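Local coordinates for protein thymine dioxygenase (Neurospora crassa, PDB 5C3Q) that probably hydroxylates the methyl group of thymine as an iron- and 2-oxoglutarate-dependent dioxygenase, at residues A7-I15 with V235-T246; S114-S122 with V203-G214. All blocks are in the same frame, centred on the assembly; numbering follows the deposited sequence.

Contact 1 (A7-I15 with V235-T246); sequences AVNEDGLVI and VKSPNGQFIDAT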
loop_
_atom_site.group_PDB
_atom_site.type_symbol
_atom_site.label_atom_id
_atom_site.label_comp_id
_atom_site.label_asym_id
_atom_site.label_seq_id
_atom_site.Cartn_x
_atom_site.Cartn_y
_atom_site.Cartn_z
ATOM N N ALA A 7 11.658 -10.712 -9.031
ATOM C CA ALA A 7 11.257 -11.015 -7.658
ATOM C C ALA A 7 10.229 -12.143 -7.647
ATOM O O ALA A 7 10.280 -13.028 -6.798
ATOM C CB ALA A 7 10.686 -9.777 -6.986
ATOM N N VAL A 8 9.301 -12.095 -8.600
ATOM C CA VAL A 8 8.264 -13.110 -8.753
ATOM C C VAL A 8 8.128 -13.468 -10.226
ATOM O O VAL A 8 8.107 -12.589 -11.082
ATOM C CB VAL A 8 6.904 -12.594 -8.236
ATOM C CG1 VAL A 8 5.804 -13.625 -8.446
ATOM C CG2 VAL A 8 7.003 -12.220 -6.766
ATOM N N ASN A 9 8.037 -14.765 -10.508
ATOM C CA ASN A 9 7.857 -15.257 -11.871
ATOM C C ASN A 9 7.089 -16.577 -11.872
ATOM O O ASN A 9 7.685 -17.657 -11.931
ATOM C CB ASN A 9 9.212 -15.419 -12.564
ATOM C CG ASN A 9 9.081 -15.658 -14.059
ATOM O OD1 ASN A 9 8.013 -16.013 -14.554
ATOM N ND2 ASN A 9 10.177 -15.465 -14.787
ATOM N N GLU A 10 5.763 -16.474 -11.800
ATOM C CA GLU A 10 4.887 -17.638 -11.738
ATOM C C GLU A 10 3.537 -17.335 -12.388
ATOM O O GLU A 10 2.980 -16.252 -12.207
ATOM C CB GLU A 10 4.658 -18.059 -10.286
ATOM C CG GLU A 10 5.895 -18.584 -9.574
ATOM C CD GLU A 10 5.632 -19.015 -8.137
ATOM O OE1 GLU A 10 4.448 -19.142 -7.738
ATOM O OE2 GLU A 10 6.622 -19.238 -7.404
ATOM N N ASP A 11 3.034 -18.301 -13.153
ATOM C CA ASP A 11 1.696 -18.236 -13.743
ATOM C C ASP A 11 1.471 -17.014 -14.634
ATOM O O ASP A 11 0.358 -16.493 -14.717
ATOM C CB ASP A 11 0.637 -18.290 -12.634
ATOM C CG ASP A 11 -0.706 -18.768 -13.135
ATOM O OD1 ASP A 11 -0.727 -19.773 -13.872
ATOM O OD2 ASP A 11 -1.739 -18.147 -12.792
ATOM N N GLY A 12 2.528 -16.569 -15.305
ATOM C CA GLY A 12 2.458 -15.396 -16.175
ATOM C C GLY A 12 2.617 -14.069 -15.449
ATOM O O GLY A 12 2.619 -13.021 -16.088
ATOM N N LEU A 13 2.737 -14.110 -14.120
ATOM C CA LEU A 13 2.977 -12.906 -13.316
ATOM C C LEU A 13 4.476 -12.742 -13.148
ATOM O O LEU A 13 5.124 -13.577 -12.519
ATOM C CB LEU A 13 2.313 -13.014 -11.938
ATOM C CG LEU A 13 2.512 -11.836 -10.971
ATOM C CD1 LEU A 13 1.774 -10.593 -11.443
ATOM C CD2 LEU A 13 2.055 -12.214 -9.572
ATOM N N VAL A 14 5.018 -11.665 -13.711
ATOM C CA VAL A 14 6.440 -11.355 -13.578
ATOM C C VAL A 14 6.590 -10.004 -12.879
ATOM O O VAL A 14 6.244 -8.966 -13.440
ATOM C CB VAL A 14 7.145 -11.354 -14.951
ATOM C CG1 VAL A 14 8.622 -11.000 -14.814
ATOM C CG2 VAL A 14 7.003 -12.721 -15.606
ATOM N N ILE A 15 7.073 -10.027 -11.639
ATOM C CA ILE A 15 7.317 -8.798 -10.889
ATOM C C ILE A 15 8.825 -8.587 -10.846
ATOM O O ILE A 15 9.535 -9.373 -10.213
ATOM C CB ILE A 15 6.748 -8.879 -9.458
ATOM C CG1 ILE A 15 5.235 -9.138 -9.511
ATOM C CG2 ILE A 15 7.059 -7.602 -8.692
ATOM C CD1 ILE A 15 4.586 -9.408 -8.166
ATOM N N VAL A 235 -0.365 -11.727 -5.039
ATOM C CA VAL A 235 -0.737 -10.827 -6.117
ATOM C C VAL A 235 -1.412 -11.673 -7.192
ATOM O O VAL A 235 -0.937 -12.763 -7.513
ATOM C CB VAL A 235 0.510 -10.125 -6.692
ATOM C CG1 VAL A 235 0.153 -9.249 -7.888
ATOM C CG2 VAL A 235 1.202 -9.305 -5.614
ATOM N N LYS A 236 -2.515 -11.173 -7.744
ATOM C CA LYS A 236 -3.271 -11.924 -8.737
ATOM C C LYS A 236 -2.565 -11.898 -10.095
ATOM O O LYS A 236 -2.185 -10.837 -10.595
ATOM C CB LYS A 236 -4.706 -11.391 -8.847
ATOM C CG LYS A 236 -5.694 -12.426 -9.356
ATOM C CD LYS A 236 -7.118 -12.154 -8.891
ATOM C CE LYS A 236 -8.030 -13.304 -9.270
ATOM N NZ LYS A 236 -9.468 -12.923 -9.296
ATOM N N SER A 237 -2.374 -13.079 -10.674
ATOM C CA SER A 237 -1.728 -13.217 -11.973
ATOM C C SER A 237 -2.696 -12.863 -13.103
ATOM O O SER A 237 -3.912 -12.825 -12.889
ATOM C CB SER A 237 -1.246 -14.654 -12.162
ATOM O OG SER A 237 -2.335 -15.519 -12.429
ATOM N N PRO A 238 -2.165 -12.628 -14.320
ATOM C CA PRO A 238 -3.036 -12.409 -15.480
ATOM C C PRO A 238 -3.931 -13.600 -15.843
ATOM O O PRO A 238 -4.902 -13.426 -16.582
ATOM C CB PRO A 238 -2.050 -12.102 -16.622
ATOM C CG PRO A 238 -0.714 -12.540 -16.137
ATOM C CD PRO A 238 -0.751 -12.370 -14.651
ATOM N N ASN A 239 -3.602 -14.792 -15.345
ATOM C CA ASN A 239 -4.448 -15.969 -15.529
ATOM C C ASN A 239 -5.456 -16.157 -14.401
ATOM O O ASN A 239 -6.207 -17.123 -14.408
ATOM C CB ASN A 239 -3.591 -17.228 -15.668
ATOM C CG ASN A 239 -2.543 -17.097 -16.751
ATOM O OD1 ASN A 239 -2.763 -16.430 -17.763
ATOM N ND2 ASN A 239 -1.393 -17.725 -16.542
ATOM N N GLY A 240 -5.456 -15.243 -13.431
ATOM C CA GLY A 240 -6.489 -15.201 -12.396
ATOM C C GLY A 240 -6.188 -15.993 -11.134
ATOM O O GLY A 240 -7.102 -16.306 -10.375
ATOM N N GLN A 241 -4.915 -16.309 -10.904
ATOM C CA GLN A 241 -4.499 -17.073 -9.729
ATOM C C GLN A 241 -3.658 -16.202 -8.819
ATOM O O GLN A 241 -2.817 -15.434 -9.294
ATOM C CB GLN A 241 -3.657 -18.278 -10.137
ATOM C CG GLN A 241 -4.290 -19.179 -11.177
ATOM C CD GLN A 241 -5.302 -20.124 -10.578
ATOM O OE1 GLN A 241 -6.294 -19.691 -9.989
ATOM N NE2 GLN A 241 -5.063 -21.426 -10.728
ATOM N N PHE A 242 -3.867 -16.341 -7.514
ATOM C CA PHE A 242 -3.068 -15.611 -6.535
ATOM C C PHE A 242 -1.693 -16.257 -6.385
ATOM O O PHE A 242 -1.583 -17.456 -6.124
ATOM C CB PHE A 242 -3.785 -15.537 -5.185
ATOM C CG PHE A 242 -4.858 -14.486 -5.135
ATOM C CD1 PHE A 242 -4.521 -13.146 -5.019
ATOM C CD2 PHE A 242 -6.199 -14.834 -5.220
ATOM C CE1 PHE A 242 -5.502 -12.169 -4.981
ATOM C CE2 PHE A 242 -7.186 -13.861 -5.178
ATOM C CZ PHE A 242 -6.837 -12.526 -5.060
ATOM N N ILE A 243 -0.654 -15.446 -6.564
ATOM C CA ILE A 243 0.728 -15.897 -6.515
ATOM C C ILE A 243 1.416 -15.257 -5.319
ATOM O O ILE A 243 1.230 -14.067 -5.058
ATOM C CB ILE A 243 1.478 -15.485 -7.799
ATOM C CG1 ILE A 243 0.746 -16.002 -9.046
ATOM C CG2 ILE A 243 2.922 -15.962 -7.761
ATOM C CD1 ILE A 243 0.560 -17.506 -9.113
ATOM N N ASP A 244 2.222 -16.049 -4.613
ATOM C CA ASP A 244 2.973 -15.560 -3.457
ATOM C C ASP A 244 3.985 -14.480 -3.837
ATOM O O ASP A 244 4.812 -14.684 -4.717
ATOM C CB ASP A 244 3.705 -16.714 -2.765
ATOM C CG ASP A 244 2.758 -17.656 -2.045
ATOM O OD1 ASP A 244 1.865 -17.169 -1.325
ATOM O OD2 ASP A 244 2.911 -18.884 -2.192
ATOM N N ALA A 245 3.899 -13.333 -3.171
ATOM C CA ALA A 245 4.897 -12.283 -3.308
ATOM C C ALA A 245 5.938 -12.503 -2.222
ATOM O O ALA A 245 5.854 -11.928 -1.137
ATOM C CB ALA A 245 4.260 -10.908 -3.182
ATOM N N THR A 246 6.911 -13.356 -2.529
ATOM C CA THR A 246 7.952 -13.753 -1.587
ATOM C C THR A 246 8.675 -12.534 -1.007
ATOM O O THR A 246 9.068 -11.640 -1.756
ATOM C CB THR A 246 8.979 -14.659 -2.288
ATOM O OG1 THR A 246 8.281 -15.681 -3.012
ATOM C CG2 THR A 246 9.936 -15.306 -1.284
HETATM O O HOH W 1 2.615 -18.728 -5.335
HETATM O O HOH W 2 6.313 -16.714 -5.917
#
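Strand 8-10 runs over strand 242-244 with the axes 8.1 Å apart and the chain directions at 134°, placing V8 near A245 and E10 near I243. L13 reaches across from the second arm of its hairpin: CG is anti to the backbone N (chi1 178°), and CD2 meets CB of I243 at 3.8 Å and CB of V235 at 3.9 Å. I243 CG2 touches both V8 CG1 and E10 CB, while its CD1 lies against D11 CB. Two beta hairpins, one closed by a type I' turn from E10 to L13 and the other by a type I turn from S237 to G240, thus face each other at one end of the double-stranded beta-helix core. At the turns, S237 OG donates to D11 OD2 (2.7 Å) on the anti side of the carboxylate, 26° out of its plane; the same buried hydroxyl accepts Q241 N at 3.1 Å. N239 ND2 adds a weak but straight bond to D11 OD1 (3.4 Å). Beside I243, E10 reaches D244 through two waters, one linking OE1 to D244 N and the other, weakly bound to OE2, donating to D244 O. D244 OD1 itself is taken by Q234.

Contact 2 (S114-S122 with V203-G214); sequences SAAPDIKES and VFKINPGQVRAG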
loop_
_atom_site.group_PDB
_atom_site.type_symbol
_atom_site.label_atom_id
_atom_site.label_comp_id
_atom_site.label_asym_id
_atom_site.label_seq_id
_atom_site.Cartn_x
_atom_site.Cartn_y
_atom_site.Cartn_z
ATOM N N SER A 114 -21.665 -16.575 9.893
ATOM C CA SER A 114 -20.523 -17.356 9.420
ATOM C C SER A 114 -19.351 -16.487 8.951
ATOM O O SER A 114 -18.287 -17.014 8.624
ATOM C CB SER A 114 -20.964 -18.287 8.287
ATOM O OG SER A 114 -21.560 -17.552 7.231
ATOM N N ALA A 115 -19.537 -15.167 8.926
ATOM C CA ALA A 115 -18.499 -14.253 8.433
ATOM C C ALA A 115 -17.282 -14.233 9.355
ATOM O O ALA A 115 -17.417 -14.258 10.582
ATOM C CB ALA A 115 -19.057 -12.845 8.268
ATOM N N ALA A 116 -16.096 -14.189 8.749
ATOM C CA ALA A 116 -14.837 -14.199 9.479
ATOM C C ALA A 116 -14.060 -12.918 9.172
ATOM O O ALA A 116 -13.535 -12.770 8.071
ATOM C CB ALA A 116 -14.023 -15.419 9.086
ATOM N N PRO A 117 -13.992 -11.982 10.134
ATOM C CA PRO A 117 -13.277 -10.728 9.859
ATOM C C PRO A 117 -11.759 -10.906 9.760
ATOM O O PRO A 117 -11.198 -11.808 10.383
ATOM C CB PRO A 117 -13.645 -9.836 11.052
ATOM C CG PRO A 117 -14.044 -10.772 12.136
ATOM C CD PRO A 117 -14.610 -11.993 11.473
ATOM N N ASP A 118 -11.113 -10.050 8.969
ATOM C CA ASP A 118 -9.656 -10.085 8.791
ATOM C C ASP A 118 -8.946 -10.029 10.143
ATOM O O ASP A 118 -9.307 -9.228 11.000
ATOM C CB ASP A 118 -9.197 -8.910 7.922
ATOM C CG ASP A 118 -9.644 -9.033 6.471
ATOM O OD1 ASP A 118 -10.230 -10.069 6.092
ATOM O OD2 ASP A 118 -9.404 -8.081 5.700
ATOM N N ILE A 119 -7.952 -10.892 10.337
ATOM C CA ILE A 119 -7.223 -10.940 11.601
ATOM C C ILE A 119 -6.045 -9.969 11.513
ATOM O O ILE A 119 -4.911 -10.362 11.244
ATOM C CB ILE A 119 -6.738 -12.363 11.942
ATOM C CG1 ILE A 119 -7.899 -13.361 11.873
ATOM C CG2 ILE A 119 -6.129 -12.389 13.337
ATOM C CD1 ILE A 119 -7.461 -14.812 11.870
ATOM N N LYS A 120 -6.339 -8.692 11.731
ATOM C CA LYS A 120 -5.349 -7.633 11.594
ATOM C C LYS A 120 -5.745 -6.418 12.426
ATOM O O LYS A 120 -6.897 -6.274 12.819
ATOM C CB LYS A 120 -5.209 -7.226 10.119
ATOM C CG LYS A 120 -6.422 -6.506 9.537
ATOM C CD LYS A 120 -6.178 -6.046 8.107
ATOM C CE LYS A 120 -7.351 -5.237 7.578
ATOM N NZ LYS A 120 -7.055 -4.647 6.240
ATOM N N GLU A 121 -4.777 -5.554 12.704
ATOM C CA GLU A 121 -5.067 -4.231 13.243
ATOM C C GLU A 121 -4.174 -3.226 12.533
ATOM O O GLU A 121 -3.126 -3.586 11.994
ATOM C CB GLU A 121 -4.887 -4.178 14.769
ATOM C CG GLU A 121 -3.551 -4.684 15.278
ATOM C CD GLU A 121 -3.440 -4.680 16.796
ATOM O OE1 GLU A 121 -4.207 -3.969 17.480
ATOM O OE2 GLU A 121 -2.551 -5.384 17.314
ATOM N N SER A 122 -4.608 -1.972 12.507
ATOM C CA SER A 122 -3.881 -0.940 11.786
ATOM C C SER A 122 -3.931 0.403 12.498
ATOM O O SER A 122 -4.830 0.674 13.295
ATOM C CB SER A 122 -4.426 -0.798 10.363
ATOM O OG SER A 122 -5.765 -0.346 10.369
ATOM N N VAL A 203 -7.387 -21.984 13.014
ATOM C CA VAL A 203 -8.369 -20.899 12.875
ATOM C C VAL A 203 -8.847 -20.780 11.429
ATOM O O VAL A 203 -10.033 -20.561 11.178
ATOM C CB VAL A 203 -7.798 -19.537 13.339
ATOM C CG1 VAL A 203 -8.749 -18.393 12.997
ATOM C CG2 VAL A 203 -7.526 -19.555 14.836
ATOM N N PHE A 204 -7.917 -20.941 10.489
ATOM C CA PHE A 204 -8.224 -20.866 9.059
ATOM C C PHE A 204 -9.048 -22.058 8.545
ATOM O O PHE A 204 -9.652 -21.975 7.476
ATOM C CB PHE A 204 -6.929 -20.715 8.252
ATOM C CG PHE A 204 -6.208 -19.417 8.508
ATOM C CD1 PHE A 204 -5.283 -19.306 9.538
ATOM C CD2 PHE A 204 -6.466 -18.300 7.725
ATOM C CE1 PHE A 204 -4.626 -18.108 9.778
ATOM C CE2 PHE A 204 -5.814 -17.099 7.962
ATOM C CZ PHE A 204 -4.894 -17.003 8.989
ATOM N N LYS A 205 -9.065 -23.157 9.298
ATOM C CA LYS A 205 -9.932 -24.311 9.000
ATOM C C LYS A 205 -11.282 -24.200 9.703
ATOM O O LYS A 205 -12.314 -24.547 9.130
ATOM C CB LYS A 205 -9.263 -25.624 9.409
ATOM C CG LYS A 205 -8.119 -26.065 8.509
ATOM C CD LYS A 205 -7.890 -27.571 8.588
ATOM C CE LYS A 205 -7.637 -28.048 10.014
ATOM N NZ LYS A 205 -7.389 -29.516 10.084
ATOM N N ILE A 206 -11.270 -23.732 10.950
ATOM C CA ILE A 206 -12.508 -23.481 11.699
ATOM C C ILE A 206 -13.353 -22.421 10.983
ATOM O O ILE A 206 -14.576 -22.551 10.894
ATOM C CB ILE A 206 -12.219 -23.021 13.148
ATOM C CG1 ILE A 206 -11.593 -24.165 13.959
ATOM C CG2 ILE A 206 -13.497 -22.548 13.836
ATOM C CD1 ILE A 206 -10.971 -23.730 15.271
ATOM N N ASN A 207 -12.686 -21.375 10.492
ATOM C CA ASN A 207 -13.329 -20.316 9.718
ATOM C C ASN A 207 -12.912 -20.393 8.249
ATOM O O ASN A 207 -11.952 -19.735 7.843
ATOM C CB ASN A 207 -12.946 -18.939 10.280
ATOM C CG ASN A 207 -13.325 -18.769 11.742
ATOM O OD1 ASN A 207 -14.327 -19.310 12.205
ATOM N ND2 ASN A 207 -12.525 -18.001 12.476
ATOM N N PRO A 208 -13.616 -21.204 7.438
ATOM C CA PRO A 208 -13.221 -21.249 6.024
ATOM C C PRO A 208 -13.481 -19.910 5.326
ATOM O O PRO A 208 -14.514 -19.278 5.564
ATOM C CB PRO A 208 -14.083 -22.374 5.435
ATOM C CG PRO A 208 -15.193 -22.600 6.401
ATOM C CD PRO A 208 -14.767 -22.075 7.741
ATOM N N GLY A 209 -12.535 -19.480 4.495
ATOM C CA GLY A 209 -12.579 -18.152 3.881
ATOM C C GLY A 209 -11.833 -17.091 4.682
ATOM O O GLY A 209 -11.679 -15.959 4.225
ATOM N N GLN A 210 -11.371 -17.462 5.873
ATOM C CA GLN A 210 -10.606 -16.577 6.756
ATOM C C GLN A 210 -9.300 -16.113 6.111
ATOM O O GLN A 210 -8.537 -16.933 5.620
ATOM C CB GLN A 210 -10.275 -17.332 8.050
ATOM C CG GLN A 210 -9.397 -16.593 9.043
ATOM C CD GLN A 210 -10.182 -15.583 9.842
ATOM O OE1 GLN A 210 -10.863 -15.937 10.811
ATOM N NE2 GLN A 210 -10.096 -14.316 9.448
ATOM N N VAL A 211 -9.039 -14.808 6.129
ATOM C CA VAL A 211 -7.745 -14.277 5.667
ATOM C C VAL A 211 -7.167 -13.252 6.643
ATOM O O VAL A 211 -7.809 -12.883 7.628
ATOM C CB VAL A 211 -7.834 -13.670 4.248
ATOM C CG1 VAL A 211 -8.217 -14.742 3.240
ATOM C CG2 VAL A 211 -8.818 -12.507 4.193
ATOM N N ARG A 212 -5.935 -12.823 6.377
ATOM C CA ARG A 212 -5.301 -11.767 7.158
ATOM C C ARG A 212 -5.668 -10.391 6.593
ATOM O O ARG A 212 -5.924 -9.460 7.354
ATOM C CB ARG A 212 -3.781 -11.972 7.225
ATOM C CG ARG A 212 -3.361 -12.818 8.420
ATOM C CD ARG A 212 -1.857 -13.042 8.498
ATOM N NE ARG A 212 -1.436 -13.355 9.865
ATOM C CZ ARG A 212 -0.236 -13.813 10.218
ATOM N NH1 ARG A 212 0.710 -14.040 9.310
ATOM N NH2 ARG A 212 0.020 -14.047 11.499
ATOM N N ALA A 213 -5.694 -10.274 5.265
ATOM C CA ALA A 213 -6.203 -9.076 4.586
ATOM C C ALA A 213 -6.979 -9.469 3.332
ATOM O O ALA A 213 -6.439 -10.134 2.452
ATOM C CB ALA A 213 -5.069 -8.131 4.223
ATOM N N GLY A 214 -8.242 -9.047 3.254
ATOM C CA GLY A 214 -9.106 -9.387 2.123
ATOM C C GLY A 214 -8.601 -8.843 0.799
ATOM O O GLY A 214 -7.928 -7.811 0.757
HETATM O O HOH W 3 -11.042 -12.780 6.677
HETATM O O HOH W 4 -11.871 -13.903 11.979
HETATM O O HOH W 5 -3.238 -12.517 11.961
#
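A116, P117 and I119 close around the side chain of Q210, just ahead of the classic beta bulge at R212 and A213 that opens strand 213-216 of the double-stranded beta-helix. With CG anti to the backbone N (chi1 176°) and the chain bent at the next torsion, Q210 turns its amide in toward loop 115-120. NE2 donates to P117 O at 2.9 Å; the acceptor lies in the plane of the amide, although the donor stands 48° above the carbonyl plane of P117. A longer bond of 3.3 Å joins Q210 NE2 to V211 O. On the other side of the amide, Q210 OE1 accepts N207 ND2 (3.1 Å) in its carbonyl plane, and a water that also donates to P117 O lies 2.6 Å from OE1. The I119 and Q210 side chains cross at about a right angle, with I119 CD1 3.5 Å from Q210 CD and also touching V203 CG1. Replacing Q210 by an alanine is likely to cost P117 O this amide donor and N207 ND2 this acceptor, and to take away the surface on which I119 rests. V211 O also receives a weak bond from I119 N, while V211 N donates to a water within hydrogen-bonding distance of A116 O and D118 OD1. The other D118 oxygen, OD2, takes G214 N at 2.9 Å, from 44° above the carboxylate plane. Over R212 O lie D118 CB and the aliphatic chain of K120. The R212 side chain sets off away from the loop, and its NH2 bonds to P286 O and P197 O; its NE, however, donates at 2.9 Å to a water that in turn donates a hydrogen bond to I119 O.

Contacts 1 and 2 have centres 22 Å apart, with about 7 Å between their nearest atoms, and do not touch. Along the chain the order is 7-15, 114-122, 203-214, 235-246, so contact 2 falls entirely within the interval spanned by contact 1. Each joins a segment from the first 122 residues to one from the later 2OG-Fe(II) oxygenase region, and both reach the same two sheets: strands 8-10 and 121-125 lie toward opposite ends of the nine-stranded sheet, and strands 213-216 and 242-244 are the outermost of the four-stranded one. The nickel ligands H216 and H273 sit on strands 213-216 and 273-275 of that smaller sheet, so the two contacts join the sheets at different ends of the metal-bearing framework.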